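Local structure of DegT/DnrJ/EryC1/StrS aminotransferase (Brucella abortus 2308, 4QGR) at residues P143-F147 / G148-S152; D180-C184 / G185-H189; T247-A250 / A251-L254; G41-V44 / A45-E48. The protein probably acts as a pyridoxal-phosphate-dependent aminotransferase, transferring amino groups with the cofactor bound in its active site. One frame throughout, in Å; residues are numbered along the deposited sequence.

Contact 1 (P143-F147 / G148-S152); sequences PVDLF and GLAAS
Asp145 meets residues 148-151 with both its backbone and its carboxylate, and this is the tight part of the contact. Ala151 N donates to Asp145 OD1 over 3.1 Å, almost straight at 170°, approaching on the anti side and 32° out of the carboxylate plane. Because CG of Asp145 lies beside its backbone N (chi1 -58°), the carboxylate is held along the returning chain, with OD1 3.6 Å from Ala150 CA. Tyr153 OH shares a hydrogen bond with the same OD1, while OD2 is held by Ser174 OG; Glu169 OE2 lies close to OD2, a proximity that would probably raise the proton affinity of one of the pair. Between these ends the chain reverses: Leu149 N bonds to Leu146 O over 3.2 Å from well above the carbonyl plane, and Gly148 N adds a weak 3.3 Å bond to Asp145 O. Phe147 and Gly148 both have positive phi, and their backbone angles fit a type I' beta turn.

Packing is looser away from these bonds. The apolar touch is Ala151 CB, 4.1 Å from Pro143 CB; separately, on the partly exposed side, Leu149 reaches back only with its CB, 3.7 Å from Leu146 O, while the end of its side chain turns away. Phe147 N is tied to OE1 of the cofactor-binding Gln173, and Val144 touches pyridoxal phosphate. Following strand 137-141, the turn is thus part of the cofactor-site wall, where loops after the central parallel strands gather in fold type I aminotransferases.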
ATOM      1  N   PRO A 143       5.246  -2.301  21.064  1.00 11.54           N
ATOM      2  CA  PRO A 143       5.340  -3.694  21.431  1.00 12.05           C
ATOM      3  C   PRO A 143       4.735  -4.573  20.339  1.00 11.89           C
ATOM      4  O   PRO A 143       3.793  -4.146  19.639  1.00 12.26           O
ATOM      5  CB  PRO A 143       4.519  -3.789  22.724  1.00 12.13           C
ATOM      6  CG  PRO A 143       4.224  -2.393  23.125  1.00 12.40           C
ATOM      7  CD  PRO A 143       4.207  -1.616  21.826  1.00 11.65           C
ATOM      8  N   VAL A 144       5.258  -5.797  20.223  1.00 11.47           N
ATOM      9  CA  VAL A 144       4.733  -6.785  19.269  1.00 10.70           C
ATOM     10  C   VAL A 144       4.144  -7.951  20.017  1.00 10.87           C
ATOM     11  O   VAL A 144       4.720  -8.419  21.002  1.00 10.93           O
ATOM     12  CB  VAL A 144       5.850  -7.284  18.327  1.00 10.23           C
ATOM     13  CG1 VAL A 144       5.319  -8.316  17.367  1.00 10.51           C
ATOM     14  CG2 VAL A 144       6.469  -6.096  17.579  1.00 10.48           C
ATOM     15  N   ASP A 145       2.992  -8.418  19.556  1.00 10.30           N
ATOM     16  CA  ASP A 145       2.430  -9.619  20.104  1.00 11.05           C
ATOM     17  C   ASP A 145       3.003 -10.782  19.311  1.00 11.03           C
ATOM     18  O   ASP A 145       2.376 -11.267  18.397  1.00 11.75           O
ATOM     19  CB  ASP A 145       0.922  -9.614  19.972  1.00 10.82           C
ATOM     20  CG  ASP A 145       0.275  -8.434  20.651  1.00 11.06           C
ATOM     21  OD1 ASP A 145       0.785  -7.979  21.710  1.00 11.97           O
ATOM     22  OD2 ASP A 145      -0.771  -7.953  20.129  1.00 11.42           O
ATOM     23  N   LEU A 146       4.232 -11.210  19.613  1.00 11.15           N
ATOM     24  CA  LEU A 146       4.938 -12.087  18.682  1.00 11.15           C
ATOM     25  C   LEU A 146       4.315 -13.467  18.667  1.00 10.80           C
ATOM     26  O   LEU A 146       4.024 -14.016  19.694  1.00 11.29           O
ATOM     27  CB  LEU A 146       6.446 -12.171  18.987  1.00 11.40           C
ATOM     28  CG  LEU A 146       7.318 -12.654  17.826  1.00 12.05           C
ATOM     29  CD1 LEU A 146       7.272 -11.675  16.653  1.00 12.99           C
ATOM     30  CD2 LEU A 146       8.771 -12.862  18.219  1.00 12.30           C
ATOM     31  N   PHE A 147       4.136 -14.026  17.488  1.00 11.03           N
ATOM     32  CA  PHE A 147       3.588 -15.397  17.278  1.00 11.06           C
ATOM     33  C   PHE A 147       2.163 -15.569  17.755  1.00 11.77           C
ATOM     34  O   PHE A 147       1.656 -16.688  17.811  1.00 12.06           O
ATOM     35  CB  PHE A 147       4.490 -16.514  17.883  1.00 11.43           C
ATOM     36  CG  PHE A 147       5.941 -16.462  17.416  1.00 11.06           C
ATOM     37  CD1 PHE A 147       6.282 -16.112  16.111  1.00 10.59           C
ATOM     38  CD2 PHE A 147       6.951 -16.740  18.295  1.00 11.22           C
ATOM     39  CE1 PHE A 147       7.614 -16.085  15.698  1.00 10.70           C
ATOM     40  CE2 PHE A 147       8.309 -16.723  17.868  1.00 11.23           C
ATOM     41  CZ  PHE A 147       8.634 -16.400  16.561  1.00 10.50           C
ATOM     42  N   GLY A 148       1.532 -14.450  18.091  1.00 11.41           N
ATOM     43  CA  GLY A 148       0.119 -14.472  18.562  1.00 11.96           C
ATOM     44  C   GLY A 148      -0.105 -14.252  20.013  1.00 12.20           C
ATOM     45  O   GLY A 148      -1.271 -14.145  20.460  1.00 12.30           O
ATOM     46  N   LEU A 149       0.988 -14.125  20.783  1.00 12.77           N
ATOM     47  CA  LEU A 149       0.929 -14.033  22.231  1.00 13.48           C
ATOM     48  C   LEU A 149       0.994 -12.570  22.666  1.00 13.78           C
ATOM     49  O   LEU A 149       1.933 -11.870  22.280  1.00 12.64           O
ATOM     50  CB  LEU A 149       2.121 -14.769  22.825  1.00 14.88           C
ATOM     51  CG  LEU A 149       2.251 -14.820  24.371  1.00 16.29           C
ATOM     52  CD1 LEU A 149       1.075 -15.570  24.931  1.00 16.89           C
ATOM     53  CD2 LEU A 149       3.591 -15.456  24.756  1.00 16.93           C
ATOM     54  N   ALA A 150       0.018 -12.112  23.478  1.00 13.57           N
ATOM     55  CA  ALA A 150      -0.027 -10.704  23.848  1.00 13.93           C
ATOM     56  C   ALA A 150       1.195 -10.311  24.690  1.00 13.41           C
ATOM     57  O   ALA A 150       1.626 -11.056  25.592  1.00 13.31           O
ATOM     58  CB  ALA A 150      -1.296 -10.361  24.622  1.00 15.07           C
ATOM     59  N   ALA A 151       1.744  -9.155  24.366  1.00 13.22           N
ATOM     60  CA  ALA A 151       2.836  -8.548  25.142  1.00 13.31           C
ATOM     61  C   ALA A 151       2.328  -8.078  26.520  1.00 14.28           C
ATOM     62  O   ALA A 151       1.115  -8.110  26.819  1.00 13.93           O
ATOM     63  CB  ALA A 151       3.441  -7.384  24.360  1.00 12.93           C
ATOM     64  N   SER A 152       3.245  -7.585  27.341  1.00 14.88           N
ATOM     65  CA  SER A 152       2.912  -7.272  28.733  1.00 16.62           C
ATOM     66  C   SER A 152       2.401  -5.868  28.892  1.00 16.20           C
ATOM     67  O   SER A 152       3.127  -5.014  29.381  1.00 16.12           O
ATOM     68  CB  SER A 152       4.107  -7.509  29.633  1.00 18.75           C
ATOM     69  OG  SER A 152       4.343  -8.899  29.688  1.00 22.83           O
TER

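Contact 2 (D180-C184 / G185-H189); sequences DNVMC and GAFGH
Val182 and Phe187 make the main apolar contact, a CH-pi interaction. Val182 CG1 sits over one face of the Phe187 ring, 3.9 Å from its centroid and 22° off the normal, displaced toward the rim near CZ. The placement follows from both first torsions: CG1 is anti to the Val182 backbone N (chi1 175°), while the Phe187 ring lies beside its own N (chi1 -63°), which turns the ring back over Val182. Cys184 CA comes to the ring edge, 4.1 Å from Phe187 CE2. Ala186 CB adds a looser touch, 4.0 Å from Val182 CG1.

Polar bonding across the contact is a single backbone hydrogen bond: Ala186 N donates to Met183 O over 2.9 Å, closing the chain reversal at Cys184 and Gly185. Gly185 has a positive phi, the usual backbone state at the third position of such a turn. A second polar grip comes from Glu169, whose OE2 bonds Gly185 N and whose OE1 bonds Phe187 N; one carboxylate thus holds amides in the turn and just after it.

Aromatic stacking extends the contact, since the Phe187 ring also stacks with Tyr153. The Ala186 N to Met183 O bond and the backbone angles of Cys184 and Gly185 define a type II beta turn from Met183 to Ala186, with the Phe187 ring folded back beside it; the turn leads out of the edge strand 182-183 of a small antiparallel sheet and on toward strand 190-194 of the large central sheet.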
ATOM      1  N   ASP A 180      -6.486 -11.702  29.645  1.00 25.46           N
ATOM      2  CA  ASP A 180      -7.470 -11.326  30.669  1.00 28.74           C
ATOM      3  C   ASP A 180      -8.707 -10.647  30.081  1.00 28.23           C
ATOM      4  O   ASP A 180      -9.096  -9.556  30.493  1.00 28.52           O
ATOM      5  CB  ASP A 180      -6.795 -10.472  31.738  1.00 30.36           C
ATOM      6  CG  ASP A 180      -5.570 -11.165  32.329  1.00 32.44           C
ATOM      7  OD1 ASP A 180      -5.659 -12.373  32.636  1.00 33.22           O
ATOM      8  OD2 ASP A 180      -4.503 -10.516  32.425  1.00 36.24           O
ATOM      9  N   ASN A 181      -9.299 -11.309  29.094  1.00 28.51           N
ATOM     10  CA  ASN A 181     -10.538 -10.860  28.466  1.00 29.41           C
ATOM     11  C   ASN A 181     -10.445  -9.570  27.669  1.00 25.35           C
ATOM     12  O   ASN A 181     -11.454  -8.975  27.373  1.00 26.11           O
ATOM     13  CB  ASN A 181     -11.690 -10.762  29.507  1.00 34.24           C
ATOM     14  CG  ASN A 181     -12.259 -12.111  29.837  1.00 39.23           C
ATOM     15  OD1 ASN A 181     -12.286 -12.524  31.000  1.00 44.52           O
ATOM     16  ND2 ASN A 181     -12.683 -12.833  28.807  1.00 42.33           N
ATOM     17  N   VAL A 182      -9.242  -9.135  27.315  1.00 20.84           N
ATOM     18  CA  VAL A 182      -9.108  -8.040  26.403  1.00 19.70           C
ATOM     19  C   VAL A 182      -8.516  -8.653  25.138  1.00 17.54           C
ATOM     20  O   VAL A 182      -7.581  -9.425  25.213  1.00 16.78           O
ATOM     21  CB  VAL A 182      -8.209  -6.948  26.971  1.00 20.34           C
ATOM     22  CG1 VAL A 182      -8.001  -5.869  25.924  1.00 21.10           C
ATOM     23  CG2 VAL A 182      -8.877  -6.356  28.227  1.00 22.30           C
ATOM     24  N   MET A 183      -9.149  -8.392  24.005  1.00 16.61           N
ATOM     25  CA  MET A 183      -8.668  -8.969  22.740  1.00 15.93           C
ATOM     26  C   MET A 183      -7.424  -8.236  22.233  1.00 14.86           C
ATOM     27  O   MET A 183      -7.378  -7.002  22.190  1.00 13.39           O
ATOM     28  CB  MET A 183      -9.760  -8.837  21.675  1.00 16.69           C
ATOM     29  CG  MET A 183     -11.062  -9.570  22.002  1.00 17.57           C
ATOM     30  SD  MET A 183     -10.925 -11.368  22.108  1.00 18.79           S
ATOM     31  CE  MET A 183     -10.959 -11.794  20.377  1.00 18.34           C
ATOM     32  N   CYS A 184      -6.467  -8.993  21.699  1.00 14.56           N
ATOM     33  CA  CYS A 184      -5.367  -8.407  20.983  1.00 13.84           C
ATOM     34  C   CYS A 184      -5.912  -7.550  19.858  1.00 13.51           C
ATOM     35  O   CYS A 184      -6.833  -7.937  19.140  1.00 13.09           O
ATOM     36  CB  CYS A 184      -4.442  -9.471  20.424  1.00 13.77           C
ATOM     37  SG  CYS A 184      -3.507 -10.363  21.702  1.00 14.33           S
ATOM     38  N   GLY A 185      -5.331  -6.383  19.711  1.00 13.60           N
ATOM     39  CA  GLY A 185      -5.906  -5.323  18.903  1.00 14.11           C
ATOM     40  C   GLY A 185      -6.425  -4.146  19.699  1.00 14.57           C
ATOM     41  O   GLY A 185      -6.435  -2.983  19.195  1.00 15.16           O
ATOM     42  N   ALA A 186      -6.803  -4.408  20.943  1.00 13.96           N
ATOM     43  CA  ALA A 186      -7.456  -3.452  21.775  1.00 14.78           C
ATOM     44  C   ALA A 186      -6.549  -2.854  22.882  1.00 14.79           C
ATOM     45  O   ALA A 186      -7.034  -2.142  23.766  1.00 14.47           O
ATOM     46  CB  ALA A 186      -8.708  -4.113  22.401  1.00 14.91           C
ATOM     47  N   PHE A 187      -5.243  -3.162  22.839  1.00 14.22           N
ATOM     48  CA  PHE A 187      -4.244  -2.598  23.738  1.00 15.14           C
ATOM     49  C   PHE A 187      -3.608  -1.311  23.161  1.00 15.60           C
ATOM     50  O   PHE A 187      -3.742  -0.991  21.976  1.00 15.10           O
ATOM     51  CB  PHE A 187      -3.178  -3.646  24.049  1.00 14.82           C
ATOM     52  CG  PHE A 187      -3.706  -4.871  24.772  1.00 15.50           C
ATOM     53  CD1 PHE A 187      -3.952  -4.827  26.148  1.00 16.51           C
ATOM     54  CD2 PHE A 187      -3.942  -6.065  24.099  1.00 15.12           C
ATOM     55  CE1 PHE A 187      -4.404  -5.964  26.816  1.00 17.41           C
ATOM     56  CE2 PHE A 187      -4.409  -7.204  24.755  1.00 16.24           C
ATOM     57  CZ  PHE A 187      -4.643  -7.139  26.132  1.00 17.26           C
ATOM     58  N   GLY A 188      -2.912  -0.582  24.022  1.00 16.63           N
ATOM     59  CA  GLY A 188      -2.268   0.677  23.640  1.00 17.37           C
ATOM     60  C   GLY A 188      -3.227   1.786  23.304  1.00 17.39           C
ATOM     61  O   GLY A 188      -4.447   1.695  23.568  1.00 18.10           O
ATOM     62  N   HIS A 189      -2.705   2.831  22.691  1.00 16.90           N
ATOM     63  CA  HIS A 189      -3.540   3.920  22.161  1.00 17.77           C
ATOM     64  C   HIS A 189      -4.253   3.495  20.859  1.00 16.27           C
ATOM     65  O   HIS A 189      -5.343   3.980  20.518  1.00 15.16           O
ATOM     66  CB  HIS A 189      -2.672   5.166  21.920  1.00 18.97           C
ATOM     67  CG  HIS A 189      -2.163   5.813  23.178  1.00 21.47           C
ATOM     68  ND1 HIS A 189      -0.958   5.475  23.764  1.00 21.07           N
ATOM     69  CD2 HIS A 189      -2.690   6.807  23.947  1.00 22.98           C
ATOM     70  CE1 HIS A 189      -0.784   6.181  24.865  1.00 23.06           C
ATOM     71  NE2 HIS A 189      -1.812   7.015  24.992  1.00 23.78           N
TER

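Contact 3 (T247-A250 / A251-L254); sequences TIQA and AVLL
Ala251 N donates to Thr247 O over 3.0 Å, nearly along the C=O axis, in the first of four successive i to i+4 bonds across the contact. Val252 N follows with a longer reach of 3.3 Å to Ile248 O, then Leu253 N to Gln249 O at 2.9 Å and Leu254 N to Ala250 O at 2.9 Å. This unbroken i to i+4 series identifies the first turns of an alpha helix.

Side chains pack onto the same carbonyl oxygens. Leu253 CG lies 3.4 Å from Gln249 O, and Leu254 CG is also 3.4 Å from Ala250 O. In both leucines CG falls beside the backbone N (chi1 -76° and -77°), which lays the branch point against the preceding turn. Val252 does likewise with one methyl, CG2, 3.6 Å from Ile248 O.

Farther out, polar ends fix the turn against other loops. Thr247 OG1 is bonded to Arg37 O, and the buried amide of Gln249 is held through OE1 by Tyr204 N.

The start of helix 247-278 is therefore enclosed on several fronts. Val32 of helix 22-35 meets Thr247, Ile248 and Ala251; helix 42-55 receives Leu254 on Lys50; Leu253 packs on the loop residues Phe195 and Cys203. Ile248 rests on Gln249 of the second subunit, which brings this helix start to the dimer interface, beside helices 22-35 and 42-55.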
ATOM      1  N   THR A 247     -12.295  -3.731  -1.580  1.00 13.03           N
ATOM      2  CA  THR A 247     -13.613  -4.315  -1.338  1.00 13.35           C
ATOM      3  C   THR A 247     -13.558  -5.828  -1.501  1.00 12.92           C
ATOM      4  O   THR A 247     -14.103  -6.583  -0.705  1.00 12.45           O
ATOM      5  CB  THR A 247     -14.643  -3.772  -2.329  1.00 14.47           C
ATOM      6  OG1 THR A 247     -14.614  -2.337  -2.310  1.00 14.91           O
ATOM      7  CG2 THR A 247     -16.042  -4.235  -1.938  1.00 14.86           C
ATOM      8  N   ILE A 248     -12.869  -6.270  -2.551  1.00 12.95           N
ATOM      9  CA  ILE A 248     -12.773  -7.709  -2.804  1.00 13.19           C
ATOM     10  C   ILE A 248     -12.082  -8.434  -1.656  1.00 12.72           C
ATOM     11  O   ILE A 248     -12.478  -9.553  -1.300  1.00 14.23           O
ATOM     12  CB  ILE A 248     -12.111  -7.955  -4.179  1.00 13.48           C
ATOM     13  CG1 ILE A 248     -12.434  -9.342  -4.691  1.00 14.46           C
ATOM     14  CG2 ILE A 248     -10.612  -7.686  -4.159  1.00 13.57           C
ATOM     15  CD1 ILE A 248     -12.000  -9.581  -6.109  1.00 14.83           C
ATOM     16  N   GLN A 249     -11.093  -7.809  -1.021  1.00 11.78           N
ATOM     17  CA  GLN A 249     -10.446  -8.454   0.116  1.00 11.35           C
ATOM     18  C   GLN A 249     -11.293  -8.363   1.380  1.00 11.17           C
ATOM     19  O   GLN A 249     -11.311  -9.311   2.210  1.00 11.40           O
ATOM     20  CB  GLN A 249      -9.044  -7.841   0.351  1.00 11.19           C
ATOM     21  CG  GLN A 249      -8.079  -8.067  -0.776  1.00 11.23           C
ATOM     22  CD  GLN A 249      -7.930  -9.508  -1.183  1.00 11.33           C
ATOM     23  OE1 GLN A 249      -8.073 -10.430  -0.362  1.00 11.35           O
ATOM     24  NE2 GLN A 249      -7.552  -9.715  -2.440  1.00 11.31           N
ATOM     25  N   ALA A 250     -12.017  -7.269   1.571  1.00 11.53           N
ATOM     26  CA  ALA A 250     -12.979  -7.207   2.712  1.00 11.66           C
ATOM     27  C   ALA A 250     -14.040  -8.336   2.630  1.00 12.02           C
ATOM     28  O   ALA A 250     -14.434  -8.920   3.651  1.00 11.85           O
ATOM     29  CB  ALA A 250     -13.634  -5.861   2.806  1.00 11.99           C
ATOM     30  N   ALA A 251     -14.443  -8.665   1.405  1.00 12.32           N
ATOM     31  CA  ALA A 251     -15.461  -9.696   1.177  1.00 12.73           C
ATOM     32  C   ALA A 251     -14.905 -11.059   1.576  1.00 12.63           C
ATOM     33  O   ALA A 251     -15.584 -11.854   2.264  1.00 13.04           O
ATOM     34  CB  ALA A 251     -15.862  -9.678  -0.259  1.00 13.02           C
ATOM     35  N   VAL A 252     -13.656 -11.328   1.190  1.00 11.78           N
ATOM     36  CA  VAL A 252     -12.950 -12.520   1.683  1.00 11.71           C
ATOM     37  C   VAL A 252     -12.898 -12.566   3.221  1.00 11.73           C
ATOM     38  O   VAL A 252     -13.239 -13.588   3.870  1.00 12.05           O
ATOM     39  CB  VAL A 252     -11.539 -12.614   1.040  1.00 11.36           C
ATOM     40  CG1 VAL A 252     -10.703 -13.683   1.730  1.00 11.44           C
ATOM     41  CG2 VAL A 252     -11.686 -12.941  -0.430  1.00 11.73           C
ATOM     42  N   LEU A 253     -12.478 -11.450   3.806  1.00 11.06           N
ATOM     43  CA  LEU A 253     -12.284 -11.345   5.262  1.00 11.25           C
ATOM     44  C   LEU A 253     -13.571 -11.549   6.077  1.00 12.09           C
ATOM     45  O   LEU A 253     -13.553 -12.143   7.169  1.00 11.96           O
ATOM     46  CB  LEU A 253     -11.598 -10.015   5.598  1.00 10.75           C
ATOM     47  CG  LEU A 253     -10.102 -10.030   5.283  1.00 10.33           C
ATOM     48  CD1 LEU A 253      -9.532  -8.642   5.145  1.00 10.24           C
ATOM     49  CD2 LEU A 253      -9.296 -10.802   6.286  1.00 10.63           C
ATOM     50  N   LEU A 254     -14.680 -11.117   5.507  1.00 12.98           N
ATOM     51  CA  LEU A 254     -15.976 -11.348   6.159  1.00 13.91           C
ATOM     52  C   LEU A 254     -16.205 -12.835   6.346  1.00 13.72           C
ATOM     53  O   LEU A 254     -16.638 -13.276   7.394  1.00 13.52           O
ATOM     54  CB  LEU A 254     -17.093 -10.697   5.388  1.00 14.62           C
ATOM     55  CG  LEU A 254     -17.204  -9.174   5.566  1.00 15.09           C
ATOM     56  CD1 LEU A 254     -18.093  -8.571   4.491  1.00 15.90           C
ATOM     57  CD2 LEU A 254     -17.746  -8.834   6.947  1.00 15.33           C
TER

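Contact 4 (G41-V44 / A45-E48); sequences GPEV and AEFE
Phe47 touches Glu43 with its CB, 3.3 Å from Glu43 O, rather than with its ring. CG is anti to the backbone N (chi1 172°), which carries the flat ring outward from this turn to an edge-to-face meeting with Phe195 and a packing contact with Leu245. Of the other flat groups, the Glu46 carboxylate ends an extended chain and passes alongside Glu43, with OE1 4.1 Å from Glu43 CA. Glu48 lays its CG 3.4 Å from Val44 O before its carboxylate continues to Ala62 N and Arg222.

Backbone bonds hold the turn beneath these groups. Glu46 N reaches Pro42 O in the carbonyl plane, 3.1 Å away and close to straight at 164°; Phe47 N bonds to Glu43 O at 2.8 Å, and Glu48 N continues the i to i+4 series to Val44 O. The step before them is different: a water donates to Gly41 O at 2.7 Å and accepts from Ala45 N at 2.9 Å, bridging a place where the direct bond is not made. Val44 N also bonds to Gly41 O, giving a tighter i to i+3 closure at the helix start.

Glu43 OE2 and Glu46 OE1 lie 5.4 Å apart with like charge, yet Glu43 pairs with Lys31, and Glu46 with Lys50. The chemistry thus implies a helix start whose closely spaced acids are probably balanced by lysines outside the turn, with a water completing its first backbone step.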
ATOM      1  N   GLY A  41     -16.132  -0.223  -1.159  1.00 17.03           N
ATOM      2  CA  GLY A  41     -17.497  -0.707  -1.344  1.00 17.95           C
ATOM      3  C   GLY A  41     -18.040  -1.169  -0.025  1.00 17.61           C
ATOM      4  O   GLY A  41     -17.350  -1.102   0.994  1.00 16.21           O
ATOM      5  N   PRO A  42     -19.287  -1.654  -0.022  1.00 18.48           N
ATOM      6  CA  PRO A  42     -19.972  -1.887   1.245  1.00 18.02           C
ATOM      7  C   PRO A  42     -19.311  -2.863   2.175  1.00 16.93           C
ATOM      8  O   PRO A  42     -19.374  -2.676   3.376  1.00 16.34           O
ATOM      9  CB  PRO A  42     -21.344  -2.421   0.823  1.00 19.82           C
ATOM     10  CG  PRO A  42     -21.539  -1.810  -0.517  1.00 21.02           C
ATOM     11  CD  PRO A  42     -20.202  -1.737  -1.171  1.00 19.38           C
ATOM     12  N   GLU A  43     -18.657  -3.887   1.619  1.00 16.15           N
ATOM     13  CA  GLU A  43     -18.005  -4.895   2.421  1.00 15.54           C
ATOM     14  C   GLU A  43     -16.916  -4.305   3.330  1.00 14.67           C
ATOM     15  O   GLU A  43     -16.662  -4.845   4.390  1.00 13.75           O
ATOM     16  CB  GLU A  43     -17.407  -6.025   1.541  1.00 15.53           C
ATOM     17  CG  GLU A  43     -18.445  -6.969   0.919  1.00 16.67           C
ATOM     18  CD  GLU A  43     -19.099  -6.454  -0.359  1.00 17.32           C
ATOM     19  OE1 GLU A  43     -18.962  -5.279  -0.734  1.00 17.64           O
ATOM     20  OE2 GLU A  43     -19.821  -7.246  -0.991  1.00 19.45           O
ATOM     21  N   VAL A  44     -16.301  -3.192   2.940  1.00 14.24           N
ATOM     22  CA  VAL A  44     -15.246  -2.613   3.767  1.00 14.61           C
ATOM     23  C   VAL A  44     -15.800  -2.161   5.126  1.00 14.93           C
ATOM     24  O   VAL A  44     -15.356  -2.608   6.168  1.00 15.02           O
ATOM     25  CB  VAL A  44     -14.472  -1.498   3.045  1.00 14.27           C
ATOM     26  CG1 VAL A  44     -13.341  -0.985   3.913  1.00 14.76           C
ATOM     27  CG2 VAL A  44     -13.871  -2.036   1.757  1.00 13.95           C
ATOM     28  N   ALA A  45     -16.814  -1.317   5.108  1.00 16.50           N
ATOM     29  CA  ALA A  45     -17.411  -0.859   6.352  1.00 17.63           C
ATOM     30  C   ALA A  45     -18.065  -1.984   7.139  1.00 17.67           C
ATOM     31  O   ALA A  45     -18.016  -1.992   8.371  1.00 17.80           O
ATOM     32  CB  ALA A  45     -18.397   0.264   6.087  1.00 18.07           C
ATOM     33  N   GLU A  46     -18.670  -2.918   6.422  1.00 17.89           N
ATOM     34  CA  GLU A  46     -19.270  -4.068   7.043  1.00 18.44           C
ATOM     35  C   GLU A  46     -18.219  -4.856   7.821  1.00 16.47           C
ATOM     36  O   GLU A  46     -18.435  -5.266   8.991  1.00 15.68           O
ATOM     37  CB  GLU A  46     -19.997  -4.899   5.970  1.00 21.39           C
ATOM     38  CG  GLU A  46     -20.688  -6.115   6.517  1.00 24.02           C
ATOM     39  CD  GLU A  46     -21.313  -7.005   5.437  1.00 27.51           C
ATOM     40  OE1 GLU A  46     -21.283  -6.652   4.209  1.00 28.42           O
ATOM     41  OE2 GLU A  46     -21.784  -8.090   5.865  1.00 28.54           O
ATOM     42  N   PHE A  47     -17.072  -5.085   7.188  1.00 14.84           N
ATOM     43  CA  PHE A  47     -16.006  -5.820   7.859  1.00 13.79           C
ATOM     44  C   PHE A  47     -15.475  -5.010   9.060  1.00 13.82           C
ATOM     45  O   PHE A  47     -15.231  -5.580  10.125  1.00 13.69           O
ATOM     46  CB  PHE A  47     -14.902  -6.228   6.861  1.00 13.01           C
ATOM     47  CG  PHE A  47     -13.695  -6.818   7.493  1.00 12.42           C
ATOM     48  CD1 PHE A  47     -13.761  -8.060   8.114  1.00 12.31           C
ATOM     49  CD2 PHE A  47     -12.484  -6.160   7.467  1.00 11.94           C
ATOM     50  CE1 PHE A  47     -12.664  -8.604   8.708  1.00 11.80           C
ATOM     51  CE2 PHE A  47     -11.381  -6.712   8.039  1.00 11.36           C
ATOM     52  CZ  PHE A  47     -11.470  -7.957   8.659  1.00 11.60           C
ATOM     53  N   GLU A  48     -15.309  -3.711   8.895  1.00 13.93           N
ATOM     54  CA  GLU A  48     -14.800  -2.887  10.019  1.00 15.07           C
ATOM     55  C   GLU A  48     -15.729  -3.053  11.235  1.00 15.91           C
ATOM     56  O   GLU A  48     -15.275  -3.189  12.371  1.00 15.14           O
ATOM     57  CB  GLU A  48     -14.717  -1.405   9.622  1.00 15.38           C
ATOM     58  CG  GLU A  48     -13.591  -1.080   8.630  1.00 15.12           C
ATOM     59  CD  GLU A  48     -13.542   0.406   8.191  1.00 16.07           C
ATOM     60  OE1 GLU A  48     -14.566   1.142   8.289  1.00 16.28           O
ATOM     61  OE2 GLU A  48     -12.473   0.847   7.735  1.00 15.13           O
TER
HETATM   62  O   HOH W   1     -17.312   0.676   3.082  1.00 20.88           O

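How the contacts relate
Contact 1 is the most central, almost wholly buried, its centre about 7 Å from the centre of the chain; contact 2, partly exposed, lies beside it, joined through Cys184 SG, 3.7 Å from Ala150 CB. Both are turns in loops, but contact 1 relies on a carboxylate and contact 2 on a ring face. Contacts 3 and 4 are helix starts, with centres about 8 Å apart: Thr247 OG1 and Gly41 N form a probable hydrogen bond, and Leu253 CB lies 3.6 Å from Phe47 CE1. Contact 3 is buried, its apolar side chains covered mostly by its own chain and at Ile248 and Gln249 by the second subunit, whereas partly exposed contact 4 carries acids and a bridging water.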